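Local coordinates for protein 2-Keto-3-deoxy-(6-phospho-)gluconate aldolase (Thermoproteus tenax, PDB 2R91) that is an aldolase of the dihydrodipicolinate synthetase family, built on an eight-stranded TIM barrel and assembled here from four chains, at residues A164-L169 with R189-V194; L181-F186 with G215-A220. All coordinates share one frame; numbering follows the deposited sequence.

Contact 1. Residues A164-L169 with R189-V194; sequences AYKRYL and RLDGVV
Lys166 and Asp191 join the last turn of helix 159-168 to the loop that leads into strand 192-193 by a salt bridge at the surface, its length not certain, at the N-terminal end of the TIM-barrel strands. The lysine chain sets out with CG anti to the backbone N (chi1 -150°) and kinks at its three later torsions, which carries the ammonium obliquely across the carboxylate. Lys166 NZ lies 3.5 Å from Asp191 OD2 and 4.0 Å from Asp191 OD1, so OD2 is the salt-bridge partner; because OD2 is crowded in the model, its exact place, and with it that spacing, is less sure. A water adds a second link: it gives a hydrogen bond to Arg189 O at 3.1 Å and accepts a weak one from Lys166 NZ at 3.0 Å. The ammonium thus faces a loop carrying both a carboxylate and a backbone carbonyl. Arg189 ends helix 182-187 in a Schellman motif with positive phi; its carbonyl O takes the water. The carboxylate is also held from the barrel side, since Asp191 OD2 accepts from Val174 N of strand 173-176. Leu190 packs on Leu159, Thr162 and Leu163 of helix 159-168, Arg221 of the second subunit lies against Lys166, and Asp191 makes backbone bonds to Val174 and Glu2, on the two strands that flank strand 192-193.

Contact 2. Residues L181-F186 with G215-A220; sequences LVFASF and GDIERA
Phe183, in the first turn of helix 182-187, meets the first turn of helix 217-237 in a small, buried, apolar contact between a helix of the barrel's outer layer and the start of the long helix 217-237. At the start of the first segment, Leu181 is the N-cap residue, and its carbonyl O accepts from both Ser185 N and Ser185 OG, the latter at 2.7 Å; the two donors come from opposite faces of the carbonyl plane. A chi1 of 158° sets the Phe183 ring beside its own carbonyl carbon, pointing at helix 217-237. The ring edge meets Ile217 CG2, a methyl near the ring plane and 3.5 Å from Phe183 CZ. Ala220 comes from the face side, its CB 3.7 Å from Phe183 CD1 and its backbone C over the face toward the rim. Ser185 also touches Asn176 of strand 173-176. Across the contact, Asp216 caps helix 217-237 through Arg219 N to Asp216 OD1 (3.3 Å), met from above the carboxylate plane. Ile208 and Val212 of helix 202-213 and Arg221 and Gln224 of helix 217-237 also pack on Phe183, so the ring sits between helices 202-213 and 217-237, with Val188 of the second subunit also against it.

Overall arrangement
From the N terminus the chain runs through helix 159-168, strand 173-176 and helix 182-187 to strand 192-193, then through helix 202-213 into helix 217-237. Contact 1 closes the loop from 164-169 to 189-194; contact 2 starts inside it, at 181-186, and closes beyond it at 215-220, so the two cross. Helix 182-187 and strand 192-193, consecutive in the chain, are where the two contacts meet: Leu190 N probably bonds to Ser185 O at 3.0 Å, and Val193 packs on Val182, Ser185 and Phe186. Together the two contacts tie the last strands of the barrel to helices 159-168 and 217-237, and both touch the second subunit.

Contact 1. Residues A164-L169 with R189-V194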
ATOM      1  N   ALA A 164       8.095  16.361  11.283  1.00 21.87           N
ATOM      2  CA  ALA A 164       9.335  15.692  11.633  1.00 21.24           C
ATOM      3  C   ALA A 164      10.574  16.347  10.989  1.00 22.25           C
ATOM      4  O   ALA A 164      11.657  16.305  11.572  1.00 20.86           O
ATOM      5  CB  ALA A 164       9.261  14.200  11.291  1.00 22.08           C
ATOM      6  N   TYR A 165      10.431  16.984   9.819  1.00 21.87           N
ATOM      7  CA  TYR A 165      11.597  17.691   9.234  1.00 22.09           C
ATOM      8  C   TYR A 165      12.031  18.869  10.083  1.00 23.41           C
ATOM      9  O   TYR A 165      13.214  19.165  10.199  1.00 23.02           O
ATOM     10  CB  TYR A 165      11.329  18.180   7.805  1.00 21.10           C
ATOM     11  CG  TYR A 165      11.065  17.088   6.800  1.00 20.46           C
ATOM     12  CD1 TYR A 165      12.122  16.348   6.247  1.00 20.65           C
ATOM     13  CD2 TYR A 165       9.776  16.826   6.361  1.00 20.53           C
ATOM     14  CE1 TYR A 165      11.900  15.371   5.313  1.00 20.03           C
ATOM     15  CE2 TYR A 165       9.537  15.842   5.415  1.00 19.56           C
ATOM     16  CZ  TYR A 165      10.615  15.116   4.896  1.00 20.86           C
ATOM     17  OH  TYR A 165      10.377  14.138   3.972  1.00 19.37           O
ATOM     18  N   LYS A 166      11.061  19.559  10.671  1.00 25.14           N
ATOM     19  CA  LYS A 166      11.356  20.653  11.581  1.00 26.87           C
ATOM     20  C   LYS A 166      12.081  20.132  12.831  1.00 26.30           C
ATOM     21  O   LYS A 166      12.921  20.796  13.398  1.00 26.37           O
ATOM     22  CB  LYS A 166      10.037  21.316  11.976  1.00 29.71           C
ATOM     23  CG  LYS A 166      10.127  22.756  12.284  1.00 32.50           C
ATOM     24  CD  LYS A 166       9.583  23.545  11.105  1.00 35.08           C
ATOM     25  CE  LYS A 166      10.407  24.822  10.920  1.00 34.74           C
ATOM     26  NZ  LYS A 166       9.970  25.759  11.927  1.00 37.08           N
ATOM     27  N   ARG A 167      11.751  18.919  13.243  1.00 26.70           N
ATOM     28  CA  ARG A 167      12.388  18.305  14.402  1.00 27.27           C
ATOM     29  C   ARG A 167      13.837  17.926  14.117  1.00 27.87           C
ATOM     30  O   ARG A 167      14.737  18.213  14.925  1.00 28.20           O
ATOM     31  CB  ARG A 167      11.576  17.088  14.841  1.00 26.23           C
ATOM     32  CG  ARG A 167      12.100  16.349  16.063  1.00 29.61           C
ATOM     33  CD  ARG A 167      11.245  15.106  16.271  1.00 30.20           C
ATOM     34  NE  ARG A 167      12.052  14.007  16.779  1.00 32.84           N
ATOM     35  CZ  ARG A 167      11.809  12.726  16.560  1.00 31.24           C
ATOM     36  NH1 ARG A 167      10.788  12.329  15.791  1.00 30.63           N
ATOM     37  NH2 ARG A 167      12.606  11.843  17.123  1.00 33.32           N
ATOM     38  N   TYR A 168      14.078  17.281  12.975  1.00 27.73           N
ATOM     39  CA  TYR A 168      15.434  16.822  12.625  1.00 28.07           C
ATOM     40  C   TYR A 168      16.298  17.891  12.000  1.00 28.61           C
ATOM     41  O   TYR A 168      17.531  17.804  12.059  1.00 28.99           O
ATOM     42  CB  TYR A 168      15.390  15.616  11.671  1.00 28.46           C
ATOM     43  CG  TYR A 168      15.129  14.278  12.341  1.00 27.73           C
ATOM     44  CD1 TYR A 168      13.854  13.912  12.725  1.00 27.67           C
ATOM     45  CD2 TYR A 168      16.162  13.389  12.584  1.00 29.01           C
ATOM     46  CE1 TYR A 168      13.603  12.701  13.328  1.00 27.77           C
ATOM     47  CE2 TYR A 168      15.927  12.166  13.186  1.00 29.03           C
ATOM     48  CZ  TYR A 168      14.637  11.834  13.565  1.00 29.05           C
ATOM     49  OH  TYR A 168      14.384  10.613  14.150  1.00 29.06           O
ATOM     50  N   LEU A 169      15.669  18.880  11.377  1.00 27.90           N
ATOM     51  CA  LEU A 169      16.411  19.986  10.756  1.00 29.19           C
ATOM     52  C   LEU A 169      15.860  21.316  11.235  1.00 29.65           C
ATOM     53  O   LEU A 169      15.141  21.995  10.498  1.00 28.33           O
ATOM     54  CB  LEU A 169      16.346  19.909   9.220  1.00 29.83           C
ATOM     55  CG  LEU A 169      16.806  18.587   8.607  1.00 31.62           C
ATOM     56  CD1 LEU A 169      16.528  18.508   7.117  1.00 32.90           C
ATOM     57  CD2 LEU A 169      18.263  18.446   8.858  1.00 32.29           C
ATOM     58  N   ARG A 189       2.391  26.217  12.656  1.00 21.34           N
ATOM     59  CA  ARG A 189       3.551  27.069  12.336  1.00 22.79           C
ATOM     60  C   ARG A 189       4.688  26.356  11.595  1.00 22.28           C
ATOM     61  O   ARG A 189       5.870  26.415  11.994  1.00 21.56           O
ATOM     62  CB  ARG A 189       4.078  27.838  13.584  1.00 24.88           C
ATOM     63  CG  ARG A 189       2.969  28.633  14.255  1.00 28.87           C
ATOM     64  CD  ARG A 189       3.482  29.765  15.134  1.00 34.56           C
ATOM     65  NE  ARG A 189       2.356  30.585  15.594  1.00 38.93           N
ATOM     66  CZ  ARG A 189       2.392  31.410  16.648  1.00 40.67           C
ATOM     67  NH1 ARG A 189       3.513  31.540  17.369  1.00 41.50           N
ATOM     68  NH2 ARG A 189       1.306  32.108  16.980  1.00 40.65           N
ATOM     69  N   LEU A 190       4.323  25.668  10.517  1.00 20.93           N
ATOM     70  CA  LEU A 190       5.315  25.305   9.510  1.00 21.05           C
ATOM     71  C   LEU A 190       5.813  26.636   8.941  1.00 20.90           C
ATOM     72  O   LEU A 190       5.214  27.683   9.189  1.00 19.87           O
ATOM     73  CB  LEU A 190       4.675  24.445   8.413  1.00 18.86           C
ATOM     74  CG  LEU A 190       4.272  23.024   8.854  1.00 18.71           C
ATOM     75  CD1 LEU A 190       3.854  22.279   7.610  1.00 16.73           C
ATOM     76  CD2 LEU A 190       5.457  22.324   9.539  1.00 19.51           C
ATOM     77  N   ASP A 191       6.889  26.613   8.152  1.00 20.52           N
ATOM     78  CA  ASP A 191       7.355  27.861   7.564  1.00 21.15           C
ATOM     79  C   ASP A 191       6.428  28.367   6.473  1.00 21.34           C
ATOM     80  O   ASP A 191       6.509  29.511   6.067  1.00 22.24           O
ATOM     81  CB  ASP A 191       8.759  27.668   7.054  1.00 21.82           C
ATOM     82  CG  ASP A 191       9.693  27.385   8.175  1.00 23.09           C
ATOM     83  OD1 ASP A 191      10.051  28.346   8.874  1.00 24.51           O
ATOM     84  OD2 ASP A 191      10.000  26.211   8.417  1.00 22.21           O
ATOM     85  N   GLY A 192       5.549  27.500   5.972  1.00 20.67           N
ATOM     86  CA  GLY A 192       4.631  27.929   4.950  1.00 18.46           C
ATOM     87  C   GLY A 192       3.952  26.756   4.276  1.00 18.13           C
ATOM     88  O   GLY A 192       4.056  25.581   4.726  1.00 18.37           O
ATOM     89  N   VAL A 193       3.235  27.076   3.216  1.00 16.83           N
ATOM     90  CA  VAL A 193       2.569  26.072   2.391  1.00 17.87           C
ATOM     91  C   VAL A 193       3.049  26.218   0.961  1.00 17.77           C
ATOM     92  O   VAL A 193       3.348  27.324   0.522  1.00 17.06           O
ATOM     93  CB  VAL A 193       1.000  26.228   2.424  1.00 17.82           C
ATOM     94  CG1 VAL A 193       0.480  26.044   3.879  1.00 17.93           C
ATOM     95  CG2 VAL A 193       0.535  27.608   1.892  1.00 19.41           C
ATOM     96  N   VAL A 194       3.091  25.102   0.242  1.00 18.29           N
ATOM     97  CA  VAL A 194       3.291  25.136  -1.201  1.00 19.69           C
ATOM     98  C   VAL A 194       2.136  24.398  -1.869  1.00 20.06           C
ATOM     99  O   VAL A 194       2.291  23.312  -2.396  1.00 22.49           O
ATOM    100  CB  VAL A 194       4.651  24.481  -1.633  1.00 20.09           C
ATOM    101  CG1 VAL A 194       4.908  24.703  -3.137  1.00 19.40           C
ATOM    102  CG2 VAL A 194       5.810  25.038  -0.837  1.00 22.77           C
TER
HETATM  103  O   HOH W   1       8.371  28.207  12.655  1.00 54.19           O

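Contact 2. Residues L181-F186 with G215-A220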
ATOM      1  N   LEU A 181      -4.202  20.580   3.734  1.00 17.41           N
ATOM      2  CA  LEU A 181      -3.477  20.916   4.977  1.00 17.78           C
ATOM      3  C   LEU A 181      -2.997  22.378   5.102  1.00 18.16           C
ATOM      4  O   LEU A 181      -2.128  22.680   5.932  1.00 19.76           O
ATOM      5  CB  LEU A 181      -2.293  19.956   5.223  1.00 16.76           C
ATOM      6  CG  LEU A 181      -2.631  18.486   5.504  1.00 16.54           C
ATOM      7  CD1 LEU A 181      -1.381  17.592   5.518  1.00 17.37           C
ATOM      8  CD2 LEU A 181      -3.422  18.393   6.862  1.00 16.37           C
ATOM      9  N   VAL A 182      -3.542  23.285   4.298  1.00 17.92           N
ATOM     10  CA  VAL A 182      -3.128  24.701   4.384  1.00 18.46           C
ATOM     11  C   VAL A 182      -3.407  25.306   5.769  1.00 19.19           C
ATOM     12  O   VAL A 182      -2.531  25.859   6.434  1.00 17.18           O
ATOM     13  CB  VAL A 182      -3.802  25.538   3.287  1.00 19.35           C
ATOM     14  CG1 VAL A 182      -3.559  27.037   3.512  1.00 19.08           C
ATOM     15  CG2 VAL A 182      -3.245  25.107   1.867  1.00 19.02           C
ATOM     16  N   PHE A 183      -4.663  25.205   6.182  1.00 19.16           N
ATOM     17  CA  PHE A 183      -5.065  25.599   7.529  1.00 18.92           C
ATOM     18  C   PHE A 183      -4.165  24.964   8.588  1.00 18.23           C
ATOM     19  O   PHE A 183      -3.521  25.667   9.372  1.00 18.79           O
ATOM     20  CB  PHE A 183      -6.562  25.259   7.696  1.00 20.20           C
ATOM     21  CG  PHE A 183      -7.020  25.109   9.113  1.00 21.69           C
ATOM     22  CD1 PHE A 183      -6.687  26.050  10.081  1.00 21.36           C
ATOM     23  CD2 PHE A 183      -7.863  24.049   9.455  1.00 22.37           C
ATOM     24  CE1 PHE A 183      -7.143  25.906  11.417  1.00 22.37           C
ATOM     25  CE2 PHE A 183      -8.333  23.900  10.780  1.00 22.07           C
ATOM     26  CZ  PHE A 183      -7.993  24.814  11.737  1.00 21.77           C
ATOM     27  N   ALA A 184      -4.085  23.642   8.601  1.00 16.87           N
ATOM     28  CA  ALA A 184      -3.292  22.931   9.585  1.00 17.99           C
ATOM     29  C   ALA A 184      -1.807  23.336   9.605  1.00 18.53           C
ATOM     30  O   ALA A 184      -1.206  23.490  10.677  1.00 17.25           O
ATOM     31  CB  ALA A 184      -3.427  21.432   9.380  1.00 16.90           C
ATOM     32  N   SER A 185      -1.214  23.502   8.422  1.00 17.23           N
ATOM     33  CA  SER A 185       0.191  23.977   8.338  1.00 17.52           C
ATOM     34  C   SER A 185       0.419  25.328   9.025  1.00 17.00           C
ATOM     35  O   SER A 185       1.394  25.510   9.732  1.00 19.70           O
ATOM     36  CB  SER A 185       0.604  24.096   6.859  1.00 16.81           C
ATOM     37  OG  SER A 185       0.529  22.836   6.233  1.00 17.86           O
ATOM     38  N   PHE A 186      -0.434  26.306   8.761  1.00 19.09           N
ATOM     39  CA  PHE A 186      -0.306  27.596   9.469  1.00 18.83           C
ATOM     40  C   PHE A 186      -0.533  27.449  10.982  1.00 20.39           C
ATOM     41  O   PHE A 186       0.196  28.031  11.812  1.00 20.00           O
ATOM     42  CB  PHE A 186      -1.248  28.616   8.862  1.00 18.82           C
ATOM     43  CG  PHE A 186      -0.880  29.016   7.438  1.00 18.76           C
ATOM     44  CD1 PHE A 186       0.439  29.340   7.101  1.00 19.70           C
ATOM     45  CD2 PHE A 186      -1.857  29.092   6.459  1.00 18.25           C
ATOM     46  CE1 PHE A 186       0.768  29.720   5.765  1.00 17.82           C
ATOM     47  CE2 PHE A 186      -1.546  29.464   5.143  1.00 18.80           C
ATOM     48  CZ  PHE A 186      -0.229  29.784   4.811  1.00 18.89           C
ATOM     49  N   GLY A 215      -6.224  34.329  15.339  1.00 32.55           N
ATOM     50  CA  GLY A 215      -6.812  33.378  16.280  1.00 32.08           C
ATOM     51  C   GLY A 215      -8.208  32.918  15.888  1.00 32.04           C
ATOM     52  O   GLY A 215      -8.888  32.230  16.657  1.00 32.33           O
ATOM     53  N   ASP A 216      -8.633  33.288  14.681  1.00 30.78           N
ATOM     54  CA  ASP A 216      -9.938  32.910  14.150  1.00 29.94           C
ATOM     55  C   ASP A 216      -9.888  31.512  13.482  1.00 30.52           C
ATOM     56  O   ASP A 216     -10.013  31.377  12.260  1.00 28.53           O
ATOM     57  CB  ASP A 216     -10.401  33.978  13.164  1.00 29.52           C
ATOM     58  CG  ASP A 216     -11.899  33.941  12.888  1.00 29.99           C
ATOM     59  OD1 ASP A 216     -12.595  32.979  13.291  1.00 29.17           O
ATOM     60  OD2 ASP A 216     -12.372  34.878  12.209  1.00 29.10           O
ATOM     61  N   ILE A 217      -9.767  30.481  14.304  1.00 31.25           N
ATOM     62  CA  ILE A 217      -9.615  29.115  13.811  1.00 32.53           C
ATOM     63  C   ILE A 217     -10.860  28.631  13.075  1.00 31.83           C
ATOM     64  O   ILE A 217     -10.764  27.920  12.071  1.00 30.35           O
ATOM     65  CB  ILE A 217      -9.223  28.156  14.958  1.00 34.50           C
ATOM     66  CG1 ILE A 217      -7.881  28.591  15.564  1.00 35.30           C
ATOM     67  CG2 ILE A 217      -9.176  26.712  14.467  1.00 33.29           C
ATOM     68  CD1 ILE A 217      -6.708  28.508  14.595  1.00 36.81           C
ATOM     69  N   GLU A 218     -12.029  29.051  13.546  1.00 30.23           N
ATOM     70  CA  GLU A 218     -13.278  28.672  12.893  1.00 31.15           C
ATOM     71  C   GLU A 218     -13.380  29.204  11.448  1.00 27.37           C
ATOM     72  O   GLU A 218     -13.798  28.469  10.557  1.00 25.02           O
ATOM     73  CB  GLU A 218     -14.508  29.082  13.726  1.00 35.09           C
ATOM     74  CG  GLU A 218     -14.605  28.390  15.115  1.00 38.93           C
ATOM     75  CD  GLU A 218     -13.547  28.892  16.108  1.00 41.20           C
ATOM     76  OE1 GLU A 218     -13.008  30.022  15.936  1.00 41.29           O
ATOM     77  OE2 GLU A 218     -13.230  28.145  17.064  1.00 43.80           O
ATOM     78  N   ARG A 219     -13.039  30.472  11.226  1.00 24.21           N
ATOM     79  CA  ARG A 219     -13.028  31.016   9.858  1.00 25.34           C
ATOM     80  C   ARG A 219     -11.992  30.275   8.960  1.00 22.31           C
ATOM     81  O   ARG A 219     -12.270  29.941   7.797  1.00 21.86           O
ATOM     82  CB  ARG A 219     -12.729  32.531   9.862  1.00 25.97           C
ATOM     83  CG  ARG A 219     -12.453  33.087   8.462  1.00 28.25           C
ATOM     84  CD  ARG A 219     -12.453  34.622   8.417  1.00 29.92           C
ATOM     85  NE  ARG A 219     -12.229  35.133   7.059  1.00 32.75           N
ATOM     86  CZ  ARG A 219     -13.182  35.319   6.147  1.00 35.22           C
ATOM     87  NH1 ARG A 219     -14.455  35.041   6.418  1.00 35.88           N
ATOM     88  NH2 ARG A 219     -12.860  35.774   4.943  1.00 35.72           N
ATOM     89  N   ALA A 220     -10.799  30.074   9.493  1.00 19.84           N
ATOM     90  CA  ALA A 220      -9.722  29.351   8.771  1.00 21.82           C
ATOM     91  C   ALA A 220     -10.194  27.965   8.355  1.00 21.81           C
ATOM     92  O   ALA A 220     -10.018  27.544   7.203  1.00 18.88           O
ATOM     93  CB  ALA A 220      -8.489  29.204   9.654  1.00 20.66           C
TER